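Local coordinates for protein amidohydrolase (Pseudomonas aeruginosa, PDB 2I5G) that probably acts as a metal-dependent dipeptidase of the membrane dipeptidase family (peptidase family M19), built on a TIM-barrel fold, at residues A[98-102]-A[140-144]; A[105-109]-A[147-153]; A[172-176]-A[318-322]. The protein carries 2 engineered substitutions. One frame throughout, in Å; residues are numbered along the deposited sequence.

Contact 1: residues A[98-102]-A[140-144]; sequences FEDQI and FGREI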
ATOM      1  N   PHE A  98      -8.931   3.427  -4.592  1.00  9.99           N
ATOM      2  CA  PHE A  98      -9.178   2.200  -5.349  1.00  8.41           C
ATOM      3  C   PHE A  98      -8.865   0.991  -4.473  1.00 10.00           C
ATOM      4  O   PHE A  98      -9.197  -0.144  -4.827  1.00 11.18           O
ATOM      5  CB  PHE A  98      -8.271   2.096  -6.579  1.00  6.68           C
ATOM      6  CG  PHE A  98      -8.431   3.206  -7.568  1.00  3.60           C
ATOM      7  CD1 PHE A  98      -9.692   3.656  -7.941  1.00  1.70           C
ATOM      8  CD2 PHE A  98      -7.307   3.760  -8.182  1.00  1.98           C
ATOM      9  CE1 PHE A  98      -9.830   4.639  -8.915  1.00  2.16           C
ATOM     10  CE2 PHE A  98      -7.430   4.742  -9.157  1.00  1.70           C
ATOM     11  CZ  PHE A  98      -8.692   5.182  -9.525  1.00  5.34           C
ATOM     12  N   GLU A  99      -8.213   1.232  -3.340  1.00  8.98           N
ATOM     13  CA  GLU A  99      -7.820   0.149  -2.446  1.00 10.87           C
ATOM     14  C   GLU A  99      -7.061  -0.921  -3.249  1.00  9.38           C
ATOM     15  O   GLU A  99      -6.068  -0.601  -3.914  1.00  7.95           O
ATOM     16  CB  GLU A  99      -9.052  -0.426  -1.736  1.00 19.60           C
ATOM     17  CG  GLU A  99      -9.626   0.547  -0.697  1.00 26.89           C
ATOM     18  CD  GLU A  99     -10.794  -0.012   0.119  1.00 31.06           C
ATOM     19  OE1 GLU A  99     -11.275   0.714   1.020  1.00 33.07           O
ATOM     20  OE2 GLU A  99     -11.230  -1.160  -0.135  1.00 31.26           O
ATOM     21  N   ASP A 100      -7.503  -2.175  -3.210  1.00 10.65           N
ATOM     22  CA  ASP A 100      -6.806  -3.222  -3.959  1.00 10.01           C
ATOM     23  C   ASP A 100      -7.656  -3.771  -5.092  1.00  9.78           C
ATOM     24  O   ASP A 100      -7.393  -4.846  -5.624  1.00  9.75           O
ATOM     25  CB  ASP A 100      -6.402  -4.365  -3.036  1.00 11.49           C
ATOM     26  CG  ASP A 100      -7.591  -5.039  -2.397  1.00 13.14           C
ATOM     27  OD1 ASP A 100      -7.416  -6.140  -1.833  1.00 13.68           O
ATOM     28  OD2 ASP A 100      -8.698  -4.462  -2.453  1.00 15.46           O
ATOM     29  N   GLN A 101      -8.676  -3.020  -5.472  1.00  8.46           N
ATOM     30  CA  GLN A 101      -9.557  -3.448  -6.538  1.00  7.93           C
ATOM     31  C   GLN A 101      -9.323  -2.633  -7.795  1.00  8.11           C
ATOM     32  O   GLN A 101      -9.373  -1.408  -7.755  1.00  9.60           O
ATOM     33  CB  GLN A 101     -11.005  -3.297  -6.084  1.00 11.11           C
ATOM     34  CG  GLN A 101     -11.278  -3.988  -4.771  1.00  8.42           C
ATOM     35  CD  GLN A 101     -10.936  -5.455  -4.831  1.00  9.88           C
ATOM     36  OE1 GLN A 101     -11.481  -6.200  -5.647  1.00 11.93           O
ATOM     37  NE2 GLN A 101     -10.026  -5.884  -3.971  1.00  9.81           N
ATOM     38  N   ILE A 102      -9.069  -3.318  -8.905  1.00  6.33           N
ATOM     39  CA  ILE A 102      -8.847  -2.656 -10.185  1.00  7.73           C
ATOM     40  C   ILE A 102     -10.224  -2.333 -10.754  1.00  7.34           C
ATOM     41  O   ILE A 102     -10.363  -1.546 -11.696  1.00  7.25           O
ATOM     42  CB  ILE A 102      -8.080  -3.576 -11.175  1.00 15.76           C
ATOM     43  CG1 ILE A 102      -6.726  -3.975 -10.576  1.00 16.81           C
ATOM     44  CG2 ILE A 102      -7.852  -2.856 -12.505  1.00 15.48           C
ATOM     45  CD1 ILE A 102      -5.930  -4.948 -11.442  1.00 17.02           C
ATOM     46  N   PHE A 140       1.151  -3.908  -9.219  1.00  8.67           N
ATOM     47  CA  PHE A 140      -0.262  -3.561  -9.121  1.00  7.68           C
ATOM     48  C   PHE A 140      -0.503  -2.185  -9.746  1.00  8.34           C
ATOM     49  O   PHE A 140      -1.535  -1.944 -10.380  1.00  7.88           O
ATOM     50  CB  PHE A 140      -0.693  -3.554  -7.658  1.00  3.15           C
ATOM     51  CG  PHE A 140      -2.166  -3.358  -7.459  1.00  3.57           C
ATOM     52  CD1 PHE A 140      -3.076  -4.316  -7.894  1.00  4.99           C
ATOM     53  CD2 PHE A 140      -2.649  -2.219  -6.821  1.00  4.20           C
ATOM     54  CE1 PHE A 140      -4.451  -4.143  -7.694  1.00  5.35           C
ATOM     55  CE2 PHE A 140      -4.026  -2.038  -6.616  1.00  4.21           C
ATOM     56  CZ  PHE A 140      -4.923  -3.003  -7.053  1.00  4.49           C
ATOM     57  N   GLY A 141       0.462  -1.286  -9.568  1.00  6.16           N
ATOM     58  CA  GLY A 141       0.344   0.047 -10.133  1.00  8.30           C
ATOM     59  C   GLY A 141       0.265   0.059 -11.652  1.00  8.67           C
ATOM     60  O   GLY A 141      -0.417   0.897 -12.234  1.00  8.78           O
ATOM     61  N   ARG A 142       0.959  -0.864 -12.307  1.00  8.58           N
ATOM     62  CA  ARG A 142       0.933  -0.916 -13.762  1.00 10.97           C
ATOM     63  C   ARG A 142      -0.434  -1.386 -14.241  1.00 11.94           C
ATOM     64  O   ARG A 142      -0.862  -1.056 -15.348  1.00 11.69           O
ATOM     65  CB  ARG A 142       2.012  -1.862 -14.289  1.00 22.08           C
ATOM     66  CG  ARG A 142       3.410  -1.543 -13.809  1.00 26.61           C
ATOM     67  CD  ARG A 142       4.413  -2.483 -14.446  1.00 29.05           C
ATOM     68  NE  ARG A 142       4.647  -2.151 -15.848  1.00 33.66           N
ATOM     69  CZ  ARG A 142       5.455  -1.177 -16.259  1.00 36.80           C
ATOM     70  NH1 ARG A 142       6.115  -0.435 -15.377  1.00 38.02           N
ATOM     71  NH2 ARG A 142       5.606  -0.942 -17.557  1.00 39.05           N
ATOM     72  N   GLU A 143      -1.115  -2.172 -13.412  1.00 16.86           N
ATOM     73  CA  GLU A 143      -2.437  -2.652 -13.777  1.00 15.71           C
ATOM     74  C   GLU A 143      -3.416  -1.505 -13.590  1.00 15.52           C
ATOM     75  O   GLU A 143      -4.368  -1.355 -14.357  1.00 17.69           O
ATOM     76  CB  GLU A 143      -2.849  -3.844 -12.911  1.00 12.38           C
ATOM     77  CG  GLU A 143      -1.924  -5.045 -13.035  1.00 11.42           C
ATOM     78  CD  GLU A 143      -2.537  -6.327 -12.488  1.00 10.23           C
ATOM     79  OE1 GLU A 143      -3.480  -6.852 -13.119  1.00  8.98           O
ATOM     80  OE2 GLU A 143      -2.072  -6.806 -11.428  1.00  8.57           O
ATOM     81  N   ILE A 144      -3.178  -0.688 -12.568  1.00  8.86           N
ATOM     82  CA  ILE A 144      -4.051   0.447 -12.325  1.00  7.79           C
ATOM     83  C   ILE A 144      -3.905   1.477 -13.438  1.00  7.15           C
ATOM     84  O   ILE A 144      -4.893   2.032 -13.898  1.00  8.92           O
ATOM     85  CB  ILE A 144      -3.762   1.111 -10.959  1.00  4.44           C
ATOM     86  CG1 ILE A 144      -4.201   0.185  -9.828  1.00  3.87           C
ATOM     87  CG2 ILE A 144      -4.537   2.415 -10.839  1.00  5.40           C
ATOM     88  CD1 ILE A 144      -5.710  -0.062  -9.778  1.00  2.98           C
TER
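Phe140 reaches from the helix into the loop at 98-102, and its ring end meets backbone there. CG lies anti to the backbone N (chi1 -174°), which carries the ring out from the helix. CZ lies 3.4 Å from Asp100 O, and CE2 is 3.7 Å from Glu99 O. The backbone N of Gln101 sits at the ring edge, near its plane. On the CE1 side, Ile102 slides past in the opposite direction, with its CG1 3.7 Å from Phe140 CE1. The extended Ile102 chain then crosses Glu143 at about a right angle, and Ile102 CD1 packs 3.6 Å from Glu143 CB. Ile144 touches both Ile102 and Phe98. Its CD1 is 4.1 Å from Ile102 CG1, and its CG2 is 4.1 Å from Phe98 CD2.

A type II' beta turn from Phe98 to Gln101 shapes the first segment, closed by Gln101 N to Phe98 O at 3.0 Å. Glu99 OE1 accepts a hydrogen bond from Phe47 N of the same chain.

The second subunit packs against the same surface. Its Tyr268 OH bonds Asp100 O and Ile102 N, its Arg270 forms a salt bridge with Glu143 OE2, and its Lys266 makes a cation-pi contact with Phe140. The two segments themselves meet by apolar packing and by ring-to-carbonyl contact. Asp100 O, Ile102 N and Glu143 OE2 bond the second subunit, so the chemistry implies a surface used for dimer assembly.

Contact 2: residues A[105-109]-A[147-153]; sequences VEVFK and EMNRVGI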
ATOM      1  N   VAL A 105     -11.674   1.425 -10.482  1.00  9.13           N
ATOM      2  CA  VAL A 105     -11.306   2.482 -11.411  1.00  8.46           C
ATOM      3  C   VAL A 105     -12.525   2.802 -12.272  1.00  9.19           C
ATOM      4  O   VAL A 105     -12.856   3.963 -12.486  1.00 10.11           O
ATOM      5  CB  VAL A 105     -10.123   2.076 -12.322  1.00  2.95           C
ATOM      6  CG1 VAL A 105      -9.888   3.160 -13.369  1.00  1.14           C
ATOM      7  CG2 VAL A 105      -8.863   1.867 -11.482  1.00  1.14           C
ATOM      8  N   GLU A 106     -13.207   1.773 -12.750  1.00 13.40           N
ATOM      9  CA  GLU A 106     -14.391   1.981 -13.573  1.00 15.87           C
ATOM     10  C   GLU A 106     -15.581   2.490 -12.750  1.00 16.03           C
ATOM     11  O   GLU A 106     -16.417   3.240 -13.255  1.00 17.88           O
ATOM     12  CB  GLU A 106     -14.760   0.675 -14.274  1.00 33.99           C
ATOM     13  CG  GLU A 106     -16.045   0.718 -15.073  1.00 40.41           C
ATOM     14  CD  GLU A 106     -16.250  -0.546 -15.881  1.00 44.17           C
ATOM     15  OE1 GLU A 106     -16.182  -1.650 -15.291  1.00 46.42           O
ATOM     16  OE2 GLU A 106     -16.476  -0.438 -17.104  1.00 45.45           O
ATOM     17  N   VAL A 107     -15.651   2.080 -11.485  1.00 14.47           N
ATOM     18  CA  VAL A 107     -16.732   2.485 -10.591  1.00 12.45           C
ATOM     19  C   VAL A 107     -16.715   3.986 -10.340  1.00 12.40           C
ATOM     20  O   VAL A 107     -17.746   4.654 -10.439  1.00 13.00           O
ATOM     21  CB  VAL A 107     -16.633   1.784  -9.208  1.00  9.06           C
ATOM     22  CG1 VAL A 107     -17.713   2.321  -8.278  1.00  5.97           C
ATOM     23  CG2 VAL A 107     -16.774   0.279  -9.363  1.00  6.05           C
ATOM     24  N   PHE A 108     -15.544   4.514 -10.002  1.00 10.67           N
ATOM     25  CA  PHE A 108     -15.430   5.941  -9.722  1.00 10.17           C
ATOM     26  C   PHE A 108     -15.645   6.764 -10.973  1.00 10.43           C
ATOM     27  O   PHE A 108     -16.225   7.851 -10.924  1.00 10.68           O
ATOM     28  CB  PHE A 108     -14.073   6.253  -9.089  1.00  5.75           C
ATOM     29  CG  PHE A 108     -14.004   5.913  -7.629  1.00  4.12           C
ATOM     30  CD1 PHE A 108     -14.890   6.502  -6.726  1.00  4.39           C
ATOM     31  CD2 PHE A 108     -13.064   5.003  -7.154  1.00  1.66           C
ATOM     32  CE1 PHE A 108     -14.840   6.188  -5.369  1.00  3.49           C
ATOM     33  CE2 PHE A 108     -13.005   4.679  -5.799  1.00  1.14           C
ATOM     34  CZ  PHE A 108     -13.896   5.274  -4.902  1.00  1.70           C
ATOM     35  N   LYS A 109     -15.174   6.242 -12.098  1.00 10.99           N
ATOM     36  CA  LYS A 109     -15.353   6.924 -13.363  1.00 10.31           C
ATOM     37  C   LYS A 109     -16.853   7.079 -13.576  1.00 11.36           C
ATOM     38  O   LYS A 109     -17.311   8.136 -14.005  1.00 13.90           O
ATOM     39  CB  LYS A 109     -14.743   6.106 -14.498  1.00  4.03           C
ATOM     40  CG  LYS A 109     -15.030   6.651 -15.886  1.00  3.42           C
ATOM     41  CD  LYS A 109     -14.429   8.021 -16.119  1.00  1.14           C
ATOM     42  CE  LYS A 109     -14.867   8.541 -17.483  1.00  1.14           C
ATOM     43  NZ  LYS A 109     -14.271   9.859 -17.813  1.00  1.14           N
ATOM     44  N   GLU A 147      -5.856   0.123 -16.597  1.00  8.23           N
ATOM     45  CA  GLU A 147      -7.307   0.281 -16.498  1.00  8.50           C
ATOM     46  C   GLU A 147      -7.725   1.748 -16.595  1.00  8.48           C
ATOM     47  O   GLU A 147      -8.742   2.064 -17.208  1.00  8.60           O
ATOM     48  CB  GLU A 147      -7.848  -0.314 -15.193  1.00 15.46           C
ATOM     49  CG  GLU A 147      -9.373  -0.187 -15.053  1.00 14.84           C
ATOM     50  CD  GLU A 147     -10.146  -1.087 -16.022  1.00 16.79           C
ATOM     51  OE1 GLU A 147      -9.651  -1.335 -17.143  1.00 17.34           O
ATOM     52  OE2 GLU A 147     -11.258  -1.539 -15.671  1.00 14.98           O
HETATM   53  N   MSE A 148      -6.946   2.641 -15.989  1.00  8.55           N
HETATM   54  CA  MSE A 148      -7.249   4.070 -16.048  1.00 10.40           C
HETATM   55  C   MSE A 148      -7.213   4.566 -17.498  1.00 11.15           C
HETATM   56  O   MSE A 148      -7.998   5.440 -17.882  1.00 11.99           O
HETATM   57  CB  MSE A 148      -6.257   4.870 -15.194  1.00 17.81           C
HETATM   58  CG  MSE A 148      -6.476   4.720 -13.698  1.00 22.32           C
HETATM   59 SE   MSE A 148      -5.186   5.672 -12.589  1.00 30.52          SE
HETATM   60  CE  MSE A 148      -5.732   7.477 -13.013  1.00 29.55           C
ATOM     61  N   ASN A 149      -6.307   4.010 -18.301  1.00 13.30           N
ATOM     62  CA  ASN A 149      -6.203   4.401 -19.703  1.00 13.70           C
ATOM     63  C   ASN A 149      -7.416   3.896 -20.466  1.00 14.47           C
ATOM     64  O   ASN A 149      -7.929   4.570 -21.359  1.00 15.27           O
ATOM     65  CB  ASN A 149      -4.946   3.813 -20.353  1.00 16.75           C
ATOM     66  CG  ASN A 149      -3.673   4.450 -19.850  1.00 16.39           C
ATOM     67  OD1 ASN A 149      -3.693   5.556 -19.321  1.00 18.15           O
ATOM     68  ND2 ASN A 149      -2.552   3.762 -20.031  1.00 13.90           N
ATOM     69  N   ARG A 150      -7.868   2.702 -20.102  1.00 20.66           N
ATOM     70  CA  ARG A 150      -9.012   2.075 -20.753  1.00 20.97           C
ATOM     71  C   ARG A 150     -10.334   2.744 -20.385  1.00 20.25           C
ATOM     72  O   ARG A 150     -11.188   2.975 -21.242  1.00 20.79           O
ATOM     73  CB  ARG A 150      -9.060   0.598 -20.368  1.00 14.39           C
ATOM     74  CG  ARG A 150     -10.004  -0.242 -21.193  1.00 15.44           C
ATOM     75  CD  ARG A 150     -10.043  -1.664 -20.649  1.00 17.59           C
ATOM     76  NE  ARG A 150     -10.755  -1.719 -19.378  1.00 18.25           N
ATOM     77  CZ  ARG A 150     -12.072  -1.573 -19.258  1.00 18.55           C
ATOM     78  NH1 ARG A 150     -12.819  -1.370 -20.337  1.00 13.25           N
ATOM     79  NH2 ARG A 150     -12.643  -1.619 -18.058  1.00 16.19           N
ATOM     80  N   VAL A 151     -10.489   3.058 -19.105  1.00  7.03           N
ATOM     81  CA  VAL A 151     -11.703   3.683 -18.587  1.00  7.45           C
ATOM     82  C   VAL A 151     -11.796   5.183 -18.875  1.00  7.50           C
ATOM     83  O   VAL A 151     -12.894   5.733 -18.998  1.00  7.21           O
ATOM     84  CB  VAL A 151     -11.820   3.435 -17.053  1.00 16.23           C
ATOM     85  CG1 VAL A 151     -12.965   4.229 -16.468  1.00 16.25           C
ATOM     86  CG2 VAL A 151     -12.030   1.948 -16.788  1.00 17.10           C
ATOM     87  N   GLY A 152     -10.647   5.843 -18.969  1.00  8.85           N
ATOM     88  CA  GLY A 152     -10.649   7.264 -19.256  1.00  8.01           C
ATOM     89  C   GLY A 152     -10.468   8.185 -18.062  1.00  9.24           C
ATOM     90  O   GLY A 152     -11.206   9.156 -17.917  1.00  9.24           O
ATOM     91  N   ILE A 153      -9.504   7.882 -17.199  1.00 13.55           N
ATOM     92  CA  ILE A 153      -9.230   8.724 -16.042  1.00 12.74           C
ATOM     93  C   ILE A 153      -7.784   9.145 -16.171  1.00 13.87           C
ATOM     94  O   ILE A 153      -6.899   8.306 -16.255  1.00 12.71           O
ATOM     95  CB  ILE A 153      -9.407   7.972 -14.711  1.00  9.39           C
ATOM     96  CG1 ILE A 153     -10.898   7.723 -14.448  1.00  8.47           C
ATOM     97  CG2 ILE A 153      -8.783   8.778 -13.579  1.00  8.10           C
ATOM     98  CD1 ILE A 153     -11.185   6.990 -13.151  1.00  8.13           C
TER
HETATM   99  O   HOH W   1     -12.374  -0.992 -13.194  1.00 18.45           O
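In Val105, CG1 lies anti to the backbone N, and this sends it between Met148 and Val151 of the other segment. Lys109 bends at its second torsion (chi2 64°), which turns the chain along Val151 toward the end of the other helix. The helices, 103-110 and 139-151, are successive helices of the TIM barrel, joined in the chain through strand 113-117. The axes of segments 105-109 and 147-151 approach to 9.8 Å, at 37° between their N-to-C directions.

Val105 CG1 packs 3.8 Å from CG of Met148, a selenomethionine, and 4.0 Å from Ile153 CD1. Val105 CB meets Glu147 CG. Glu106 CB lies 3.9 Å from Val151 CG2. The aliphatic part of Lys109 runs past Val151 and Ile153 in the opposite direction to each. Trp323 receives the lysine in a cation-pi contact, and strand 113-117 underlies Met148 and Ile153 through Val116.

Within its own helix, Glu147 is gripped side-on by Arg150 in a salt bridge: Arg150 NE meets Glu147 OE1, and Arg150 NH2 to Glu147 OE2 is 2.8 Å. Glu147 OE2 also accepts from a water, which accepts from Glu106 N, so the water bridges the helices. Gly152 leaves the helix with positive phi, and Met148 O takes bonds from both Gly152 N and Ile153 N. Lys109 NZ donates to Gly152 O at 3.1 Å, tilted 31° from the carbonyl plane.

Contact 3: residues A[172-176]-A[318-322]; sequences SKKPV and VLRDV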
ATOM      1  N   SER A 172       1.738   4.910 -19.400  1.00 20.34           N
ATOM      2  CA  SER A 172       0.431   5.328 -19.898  1.00 21.70           C
ATOM      3  C   SER A 172       0.458   5.595 -21.388  1.00 21.46           C
ATOM      4  O   SER A 172       1.449   6.095 -21.925  1.00 22.81           O
ATOM      5  CB  SER A 172      -0.051   6.587 -19.182  1.00 37.19           C
ATOM      6  OG  SER A 172       0.658   7.718 -19.644  1.00 38.22           O
ATOM      7  N   LYS A 173      -0.646   5.262 -22.047  1.00 25.42           N
ATOM      8  CA  LYS A 173      -0.790   5.453 -23.487  1.00 24.16           C
ATOM      9  C   LYS A 173      -1.563   6.736 -23.751  1.00 22.83           C
ATOM     10  O   LYS A 173      -1.895   7.069 -24.889  1.00 22.82           O
ATOM     11  CB  LYS A 173      -1.518   4.255 -24.095  1.00 17.66           C
ATOM     12  CG  LYS A 173      -0.711   2.977 -23.991  1.00 17.42           C
ATOM     13  CD  LYS A 173      -1.516   1.760 -24.350  1.00 17.64           C
ATOM     14  CE  LYS A 173      -0.652   0.531 -24.201  1.00 18.90           C
ATOM     15  NZ  LYS A 173      -1.419  -0.717 -24.413  1.00 21.43           N
ATOM     16  N   LYS A 174      -1.844   7.449 -22.669  1.00 20.38           N
ATOM     17  CA  LYS A 174      -2.567   8.705 -22.723  1.00 18.02           C
ATOM     18  C   LYS A 174      -1.778   9.698 -21.891  1.00 16.28           C
ATOM     19  O   LYS A 174      -1.189   9.336 -20.869  1.00 16.71           O
ATOM     20  CB  LYS A 174      -3.972   8.544 -22.141  1.00 20.53           C
ATOM     21  CG  LYS A 174      -4.952   7.809 -23.039  1.00 21.72           C
ATOM     22  CD  LYS A 174      -5.252   8.603 -24.304  1.00 19.95           C
ATOM     23  CE  LYS A 174      -6.479   8.040 -25.001  1.00 19.69           C
ATOM     24  NZ  LYS A 174      -6.905   8.839 -26.188  1.00 23.12           N
ATOM     25  N   PRO A 175      -1.761  10.967 -22.312  1.00 11.87           N
ATOM     26  CA  PRO A 175      -1.030  12.007 -21.591  1.00 11.67           C
ATOM     27  C   PRO A 175      -1.306  11.990 -20.090  1.00 11.63           C
ATOM     28  O   PRO A 175      -2.433  11.742 -19.663  1.00 12.91           O
ATOM     29  CB  PRO A 175      -1.531  13.290 -22.247  1.00 10.89           C
ATOM     30  CG  PRO A 175      -1.818  12.857 -23.647  1.00 10.77           C
ATOM     31  CD  PRO A 175      -2.515  11.541 -23.439  1.00 12.14           C
ATOM     32  N   VAL A 176      -0.271  12.227 -19.294  1.00 14.36           N
ATOM     33  CA  VAL A 176      -0.427  12.297 -17.845  1.00 14.69           C
ATOM     34  C   VAL A 176      -0.136  13.749 -17.469  1.00 14.88           C
ATOM     35  O   VAL A 176       0.199  14.562 -18.336  1.00 14.68           O
ATOM     36  CB  VAL A 176       0.543  11.356 -17.112  1.00 13.31           C
ATOM     37  CG1 VAL A 176       0.239   9.908 -17.494  1.00 13.19           C
ATOM     38  CG2 VAL A 176       1.971  11.718 -17.449  1.00 14.02           C
ATOM     39  N   VAL A 318      -6.194  18.393 -23.578  1.00 12.65           N
ATOM     40  CA  VAL A 318      -5.649  17.158 -23.021  1.00 12.50           C
ATOM     41  C   VAL A 318      -6.748  16.280 -22.415  1.00 13.87           C
ATOM     42  O   VAL A 318      -6.713  15.054 -22.535  1.00 14.64           O
ATOM     43  CB  VAL A 318      -4.586  17.447 -21.944  1.00 10.59           C
ATOM     44  CG1 VAL A 318      -5.242  17.982 -20.684  1.00  9.02           C
ATOM     45  CG2 VAL A 318      -3.806  16.189 -21.651  1.00  7.33           C
ATOM     46  N   LEU A 319      -7.721  16.906 -21.762  1.00 14.98           N
ATOM     47  CA  LEU A 319      -8.825  16.164 -21.170  1.00 15.67           C
ATOM     48  C   LEU A 319      -9.634  15.525 -22.282  1.00 16.95           C
ATOM     49  O   LEU A 319     -10.207  14.455 -22.105  1.00 18.20           O
ATOM     50  CB  LEU A 319      -9.722  17.089 -20.342  1.00 10.31           C
ATOM     51  CG  LEU A 319      -9.143  17.481 -18.979  1.00  9.02           C
ATOM     52  CD1 LEU A 319     -10.037  18.491 -18.297  1.00  7.17           C
ATOM     53  CD2 LEU A 319      -8.997  16.230 -18.126  1.00  9.22           C
ATOM     54  N   ARG A 320      -9.678  16.190 -23.431  1.00 10.01           N
ATOM     55  CA  ARG A 320     -10.416  15.675 -24.575  1.00 11.71           C
ATOM     56  C   ARG A 320      -9.673  14.443 -25.075  1.00 11.84           C
ATOM     57  O   ARG A 320     -10.277  13.419 -25.413  1.00 10.26           O
ATOM     58  CB  ARG A 320     -10.485  16.735 -25.676  1.00 34.24           C
ATOM     59  CG  ARG A 320     -11.288  16.323 -26.898  1.00 40.10           C
ATOM     60  CD  ARG A 320     -11.204  17.396 -27.981  1.00 45.99           C
ATOM     61  NE  ARG A 320     -11.822  18.656 -27.566  1.00 50.78           N
ATOM     62  CZ  ARG A 320     -13.134  18.841 -27.438  1.00 52.87           C
ATOM     63  NH1 ARG A 320     -13.974  17.844 -27.695  1.00 52.99           N
ATOM     64  NH2 ARG A 320     -13.611  20.020 -27.051  1.00 51.57           N
ATOM     65  N   ASP A 321      -8.350  14.554 -25.103  1.00 20.61           N
ATOM     66  CA  ASP A 321      -7.499  13.462 -25.546  1.00 21.07           C
ATOM     67  C   ASP A 321      -7.706  12.250 -24.642  1.00 20.93           C
ATOM     68  O   ASP A 321      -8.078  11.178 -25.110  1.00 22.06           O
ATOM     69  CB  ASP A 321      -6.026  13.878 -25.485  1.00 25.12           C
ATOM     70  CG  ASP A 321      -5.110  12.916 -26.230  1.00 27.57           C
ATOM     71  OD1 ASP A 321      -5.439  11.714 -26.325  1.00 26.61           O
ATOM     72  OD2 ASP A 321      -4.049  13.365 -26.714  1.00 29.33           O
ATOM     73  N   VAL A 322      -7.481  12.439 -23.344  1.00 12.42           N
ATOM     74  CA  VAL A 322      -7.600  11.355 -22.370  1.00 12.26           C
ATOM     75  C   VAL A 322      -8.982  10.714 -22.195  1.00 11.72           C
ATOM     76  O   VAL A 322      -9.068   9.516 -21.953  1.00 12.08           O
ATOM     77  CB  VAL A 322      -7.095  11.806 -20.989  1.00 38.26           C
ATOM     78  CG1 VAL A 322      -5.647  12.268 -21.095  1.00 37.20           C
ATOM     79  CG2 VAL A 322      -7.973  12.916 -20.457  1.00 38.69           C
TER
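Val318 meets Pro175 first: its CG2 lies 3.7 Å from Pro175 CB. That methyl is the branch anti to the backbone N, while CG1 sits between the N and the carbonyl carbon. Met154 of strand 154-156 also touches Val318, so this turn of the helix reaches toward the barrel wall.

One turn on, Asp321 meets both Lys174 and Pro175. Its OD2 lies off the CG-CD edge of the proline ring, 3.8 Å from Pro175 CG, and the two side chains cross at about a right angle. Its OD1 forms a salt bridge with Lys174 NZ at 3.2 Å, met nearly along the C-O bond. The same ammonium donates to the backbone Asp321 O at 2.8 Å, from above the carbonyl plane (42° out of it). One lysine nitrogen therefore holds both the carboxylate and the carbonyl of a single residue.

The pairing joins two parts of the TIM barrel. Loop 172-176 leads from helix 162-171 into strand 177-181, and helix 304-323 is the last helix of the chain. Loops of this kind lie at the N-terminal ends of the barrel strands, the end opposite the one where TIM-barrel active sites form.

Val322 follows, close to the end of its helix. Its CG1 is 3.6 Å from Pro175 O and 4.0 Å from Pro175 CD. The Lys174 chain runs beside it, with Lys174 CD 4.1 Å from Val322 CA.

How the contacts relate
Contacts 1 and 2 share helix 139-151 and touch, their centres about 11 Å apart. Phe98 packs on Val105 and Phe108, and Ile102 on Glu147. Their segments alternate along the chain, so the loop and helix at 98-110 lie along successive parts of one helix. Contact 3 comes later in the chain. Its centre is about 12 Å from that of contact 2, and Asn149 packs on the loop at 172-176. Contacts 1 and 3 do not touch; their centres are about 19 Å apart. Contact 1 lies at the subunit interface. No second chain touches the segments of contacts 2 and 3, which join parts of a single barrel, out to the C-terminal helix 304-323.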